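Local structure of putative tetR family transcription regulator (Shewanella loihica, 3PPB) at residues Leu187-Asn190 and Ala191-Val194. The protein is a putative TetR-family transcription regulator that probably binds DNA through a helix-turn-helix motif and so controls gene expression. Numbering follows the deposited sequence.
Sequences LFWN and AMAV
The rings of F188 and W189 both meet the terminal methyl of M192, a selenomethionine, in one of its two modelled conformers, each obliquely: its CE lies 3.7 Å from CE2 of F188 and 3.8 Å from CE3 of W189. Selenium is 5.2 Å from the F188 ring centroid and 26° off its normal, a Met-aromatic contact. A bend at the last torsion of M192 (chi3 -73°) turns the methyl toward both rings. At the pyrrole end of W189, NE1 comes 3.7 Å from CB of A193, while L82, K83 and A86 of helix 82-99 pack on this indole; F188 stacks with W90 of that helix. Replacing W189 by an alanine would probably open a gap against helix 82-99 and leave the M192 methyl and A193 CB without their indole neighbour. W189 O accepts two bonds, 2.9 Å from A193 N and, weakly, from M192 N. A water whose oxygen lies 2.7 Å from N190 O bridges, at longer range, to A193 O. A193 and V194 are extended, following the last, weakly bonded turn of helix 178-192, where A191 packs on A191 of the second subunit, part of the dimer contact of this TetR-like fold.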
loop_
_atom_site.group_PDB
_atom_site.type_symbol
_atom_site.label_atom_id
_atom_site.label_comp_id
_atom_site.label_asym_id
_atom_site.label_seq_id
_atom_site.Cartn_x
_atom_site.Cartn_y
_atom_site.Cartn_z
ATOM N N LEU A 187 16.781 -3.668 -1.959
ATOM C CA LEU A 187 15.918 -2.507 -2.250
ATOM C C LEU A 187 15.573 -1.807 -0.952
ATOM O O LEU A 187 15.620 -0.594 -0.901
ATOM C CB LEU A 187 14.639 -2.904 -3.004
ATOM C CG LEU A 187 14.820 -3.267 -4.495
ATOM C CD1 LEU A 187 13.762 -4.230 -4.942
ATOM C CD2 LEU A 187 14.852 -2.028 -5.410
ATOM N N PHE A 188 15.283 -2.577 0.112
ATOM C CA PHE A 188 14.925 -2.042 1.431
ATOM C C PHE A 188 16.105 -1.265 2.074
ATOM O O PHE A 188 15.936 -0.107 2.455
ATOM C CB PHE A 188 14.465 -3.189 2.338
ATOM C CG PHE A 188 14.182 -2.788 3.764
ATOM C CD1 PHE A 188 13.040 -2.065 4.088
ATOM C CD2 PHE A 188 15.033 -3.178 4.794
ATOM C CE1 PHE A 188 12.761 -1.728 5.420
ATOM C CE2 PHE A 188 14.770 -2.819 6.117
ATOM C CZ PHE A 188 13.639 -2.095 6.424
ATOM N N TRP A 189 17.280 -1.917 2.212
ATOM C CA TRP A 189 18.459 -1.333 2.823
ATOM C C TRP A 189 18.984 -0.132 2.030
ATOM O O TRP A 189 19.255 0.913 2.631
ATOM C CB TRP A 189 19.582 -2.389 2.973
ATOM C CG TRP A 189 20.772 -1.842 3.717
ATOM C CD1 TRP A 189 21.969 -1.458 3.181
ATOM C CD2 TRP A 189 20.859 -1.574 5.132
ATOM N NE1 TRP A 189 22.800 -0.978 4.174
ATOM C CE2 TRP A 189 22.140 -1.032 5.379
ATOM C CE3 TRP A 189 19.971 -1.742 6.221
ATOM C CZ2 TRP A 189 22.565 -0.660 6.673
ATOM C CZ3 TRP A 189 20.400 -1.387 7.497
ATOM C CH2 TRP A 189 21.689 -0.867 7.714
ATOM N N ASN A 190 19.130 -0.274 0.693
ATOM C CA ASN A 190 19.710 0.776 -0.156
ATOM C C ASN A 190 18.863 2.039 -0.213
ATOM O O ASN A 190 19.415 3.118 -0.451
ATOM C CB ASN A 190 20.024 0.252 -1.546
ATOM C CG ASN A 190 21.185 -0.700 -1.515
ATOM O OD1 ASN A 190 21.910 -0.797 -0.524
ATOM N ND2 ASN A 190 21.372 -1.454 -2.578
ATOM N N ALA A 191 17.551 1.941 0.045
ATOM C CA ALA A 191 16.731 3.161 0.105
ATOM C C ALA A 191 17.205 4.055 1.240
ATOM O O ALA A 191 17.284 5.260 1.062
ATOM C CB ALA A 191 15.247 2.810 0.322
HETATM N N MSE A 192 17.556 3.446 2.387
HETATM C CA MSE A 192 17.959 4.099 3.644
HETATM C C MSE A 192 19.436 4.391 3.800
HETATM O O MSE A 192 19.793 5.288 4.554
HETATM C CB MSE A 192 17.621 3.178 4.832
HETATM C CG MSE A 192 16.168 2.792 4.973
HETATM SE SE MSE A 192 15.932 2.027 6.736
HETATM C CE MSE A 192 16.810 0.290 6.480
ATOM N N ALA A 193 20.315 3.522 3.242
ATOM C CA ALA A 193 21.754 3.621 3.477
ATOM C C ALA A 193 22.342 4.928 2.960
ATOM O O ALA A 193 21.863 5.451 1.946
ATOM C CB ALA A 193 22.476 2.431 2.842
ATOM N N VAL A 194 23.398 5.445 3.650
ATOM C CA VAL A 194 24.127 6.660 3.253
ATOM C C VAL A 194 24.804 6.426 1.901
ATOM O O VAL A 194 25.295 5.316 1.636
ATOM C CB VAL A 194 25.208 7.140 4.269
ATOM C CG1 VAL A 194 24.614 7.851 5.467
ATOM C CG2 VAL A 194 26.134 6.007 4.695
HETATM O O HOH W 1 21.947 3.817 -0.899
#